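Local coordinates for protein esterase (Rhizomucor miehei CAU432, PDB 4WY8) that hydrolyses carboxylic esters, probably as a serine esterase of the alpha/beta-hydrolase fold, at residues G303-I306 / L307-I310; V104-L107 / T108-A111. All blocks are in the same frame, centred on the assembly; numbering follows the deposited sequence.

In the fold
Contact 1 (303-306 with 307-310) is one stretch of the long C-terminal helix 301-322, and contact 2 (104-107 with 108-111) is the last part of helix 101-111; their centres lie about 10 Å apart, on the same side of the chain's centre. R110 joins them. Its NH1 forms a salt bridge of 2.7 Å with OD1 of D308, and its NH2 probably hydrogen-bonds OG of S304, also at 2.7 Å. Beside these polar links CD1 of L307 packs on CB of E106 at 3.7 Å. The likely catalytic triad, S164, H291 and D261, includes no residue of either contact; the two helices pack against each other beside the central sheet of the hydrolase fold.

Contact 1 (G303-I306 / L307-I310); sequences GSEI and LDHI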
# COMPACT_ATOMS: atom_id res chain seq x y z
N GLY A 303 5.40 -8.38 5.49
CA GLY A 303 5.66 -7.44 6.56
C GLY A 303 6.69 -6.40 6.11
O GLY A 303 6.54 -5.19 6.34
N SER A 304 7.73 -6.88 5.44
CA SER A 304 8.78 -6.01 4.93
C SER A 304 8.28 -5.07 3.84
O SER A 304 8.67 -3.87 3.79
CB SER A 304 9.96 -6.84 4.42
OG SER A 304 11.02 -6.01 3.99
N GLU A 305 7.46 -5.60 2.94
CA GLU A 305 6.89 -4.71 1.92
C GLU A 305 6.10 -3.59 2.61
O GLU A 305 6.22 -2.41 2.27
CB GLU A 305 5.98 -5.46 0.95
CG GLU A 305 6.61 -6.67 0.28
CD GLU A 305 7.83 -6.35 -0.58
OE1 GLU A 305 7.96 -5.22 -1.14
OE2 GLU A 305 8.70 -7.25 -0.67
N ILE A 306 5.31 -3.98 3.60
CA ILE A 306 4.47 -3.04 4.32
C ILE A 306 5.32 -1.98 4.97
O ILE A 306 4.98 -0.80 4.89
CB ILE A 306 3.59 -3.75 5.36
CG1 ILE A 306 2.46 -4.51 4.68
CG2 ILE A 306 2.98 -2.76 6.37
CD1 ILE A 306 1.72 -5.47 5.67
N LEU A 307 6.43 -2.37 5.58
CA LEU A 307 7.34 -1.36 6.15
C LEU A 307 7.92 -0.42 5.09
O LEU A 307 8.07 0.78 5.34
CB LEU A 307 8.48 -2.03 6.92
CG LEU A 307 8.08 -2.62 8.27
CD1 LEU A 307 9.34 -2.99 9.00
CD2 LEU A 307 7.28 -1.62 9.09
N ASP A 308 8.26 -0.94 3.91
CA ASP A 308 8.73 -0.05 2.84
C ASP A 308 7.64 0.98 2.43
O ASP A 308 7.93 2.17 2.17
CB ASP A 308 9.17 -0.87 1.62
CG ASP A 308 10.48 -1.63 1.86
OD1 ASP A 308 11.25 -1.25 2.79
OD2 ASP A 308 10.73 -2.62 1.12
N HIS A 309 6.40 0.52 2.40
CA HIS A 309 5.25 1.37 2.16
C HIS A 309 5.09 2.47 3.21
O HIS A 309 4.98 3.67 2.88
CB HIS A 309 4.01 0.52 2.10
CG HIS A 309 2.78 1.27 1.75
ND1 HIS A 309 1.55 0.67 1.66
CD2 HIS A 309 2.59 2.58 1.45
CE1 HIS A 309 0.65 1.58 1.30
NE2 HIS A 309 1.26 2.74 1.18
N ILE A 310 5.08 2.06 4.48
CA ILE A 310 5.00 3.00 5.59
C ILE A 310 6.10 4.05 5.50
O ILE A 310 5.87 5.24 5.72
CB ILE A 310 5.11 2.27 6.95
CG1 ILE A 310 3.83 1.45 7.21
CG2 ILE A 310 5.33 3.24 8.10
CD1 ILE A 310 3.97 0.51 8.38
O HOH W 1 8.69 -2.67 -0.95
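I306 and I310, one helical turn apart, form the close-packed side of this piece of helix 301-322. CG2 of I306 meets CD1 of I310 at 4.0 Å, the two side chains crossing at a slant. The torsions set this up: in I306 it is CG2 that stands opposite the backbone N, while I310 carries its CG1 back beside its own N (chi1 -71°), which brings CD1 toward the preceding turn. Both isoleucines press on I256 of strand 253-258, and I306 also reaches I293 and F294, so this face is shut in against the sheet and a neighbouring loop. L307 lies on F294 too, with its CG 3.6 Å from O of G303.

The backbone keeps the regular i to i+4 ladder, N of I310 bonding to O of I306 at 2.9 Å and N of H309 to O of E305. The buried H309 sits at the subunit boundary, its ring stacked on H309 of the second subunit and its ND1 hydrogen-bonded to OH of Y286.

The partly exposed side is looser and carries charge. OE1 of E305 and OD2 of D308 stay 4.4 Å apart, like charges with a water between them that donates to both, at 2.7 Å to OE1 of E305 and 2.9 Å to OD2 of D308. Both carboxylates also have salt-bridge partners elsewhere: OE2 of E305 with R252 of the second subunit, OD1 of D308 with R110, and OD2 of D308 with K316 of the second subunit.

Two turns of helix thus face the core on one side and the dimer interface on another. The bridging water and the basic residues around the two carboxylates would offset their mutual repulsion, and probably favour both remaining ionised.

Contact 2 (V104-L107 / T108-A111); sequences VYEL and TVRA
E106 and R110 are joined by an i to i+4 salt bridge on helix 101-111, the helix of a beta-alpha-beta unit between strands 83-87 and 114-118 of the alpha/beta-hydrolase fold. OE1 of E106 accepts from NE of R110 at 2.9 Å; NH2 of R110 adds a weak bond at 3.2 Å. The oxygen lies at the edge of the guanidinium, in its plane, yet the carboxylate is turned 90° to that plane and takes NE on the anti side of OE1, 31° out of its own plane. A bend at chi2 of E106 (-68°) helps bring OE1 across to the arginine. The same guanidinium also reaches helix 301-322, NH1 in a salt bridge to OD1 of D308 and NH2 in a hydrogen bond to OG of S304.

O of V104 accepts twice from T108. The donors arrive from opposite faces of the carbonyl plane, N at 2.9 Å and OG1, well above the plane, at 2.7 Å. The hydroxyl also hydrogen-bonds OG1 of T71. Further along, the amides of V109, R110 and A111 are taken up by the carbonyls of Y105, E106 and L107. At the helix end, CB of A111 rests 3.2 Å from O of L107.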
# COMPACT_ATOMS: atom_id res chain seq x y z
N VAL A 104 10.74 -2.64 15.02
CA VAL A 104 11.29 -1.35 15.43
C VAL A 104 12.69 -1.10 14.85
O VAL A 104 12.96 -0.02 14.32
CB VAL A 104 11.31 -1.25 16.98
CG1 VAL A 104 12.22 -0.13 17.43
CG2 VAL A 104 9.87 -1.04 17.53
N TYR A 105 13.56 -2.09 14.91
CA TYR A 105 14.91 -1.91 14.34
C TYR A 105 14.82 -1.67 12.84
O TYR A 105 15.50 -0.75 12.31
CB TYR A 105 15.81 -3.12 14.63
CG TYR A 105 16.34 -3.22 16.05
CD1 TYR A 105 15.68 -2.62 17.11
CD2 TYR A 105 17.50 -3.96 16.33
CE1 TYR A 105 16.16 -2.73 18.43
CE2 TYR A 105 17.99 -4.08 17.64
CZ TYR A 105 17.32 -3.46 18.68
OH TYR A 105 17.78 -3.57 19.98
N GLU A 106 13.98 -2.46 12.16
CA GLU A 106 13.81 -2.27 10.70
C GLU A 106 13.25 -0.89 10.34
O GLU A 106 13.71 -0.23 9.42
CB GLU A 106 12.90 -3.36 10.11
CG GLU A 106 13.56 -4.73 9.96
CD GLU A 106 14.68 -4.79 8.90
OE1 GLU A 106 14.76 -3.90 8.01
OE2 GLU A 106 15.47 -5.76 8.95
N LEU A 107 12.22 -0.47 11.06
CA LEU A 107 11.63 0.85 10.84
C LEU A 107 12.67 1.95 11.07
O LEU A 107 12.80 2.90 10.31
CB LEU A 107 10.43 1.02 11.78
CG LEU A 107 9.63 2.32 11.66
CD1 LEU A 107 9.01 2.53 10.24
CD2 LEU A 107 8.55 2.37 12.75
N THR A 108 13.42 1.80 12.15
CA THR A 108 14.49 2.71 12.49
C THR A 108 15.45 2.89 11.34
O THR A 108 15.71 4.04 10.93
CB THR A 108 15.28 2.23 13.71
OG1 THR A 108 14.42 2.18 14.86
CG2 THR A 108 16.47 3.16 13.96
N VAL A 109 15.99 1.80 10.79
CA VAL A 109 17.01 2.02 9.76
C VAL A 109 16.43 2.31 8.38
O VAL A 109 17.07 2.99 7.56
CB VAL A 109 17.98 0.82 9.62
CG1 VAL A 109 18.66 0.55 10.98
CG2 VAL A 109 17.23 -0.41 9.15
N ARG A 110 15.22 1.84 8.11
CA ARG A 110 14.63 2.12 6.80
C ARG A 110 14.15 3.57 6.72
O ARG A 110 14.31 4.21 5.71
CB ARG A 110 13.49 1.16 6.49
CG ARG A 110 13.94 -0.28 6.27
CD ARG A 110 12.77 -1.15 5.87
NE ARG A 110 13.01 -2.58 6.11
CZ ARG A 110 12.38 -3.56 5.48
NH1 ARG A 110 11.47 -3.29 4.55
NH2 ARG A 110 12.65 -4.83 5.79
N ALA A 111 13.58 4.08 7.80
CA ALA A 111 13.08 5.45 7.80
C ALA A 111 14.18 6.44 8.15
O ALA A 111 14.02 7.64 7.92
CB ALA A 111 11.90 5.60 8.78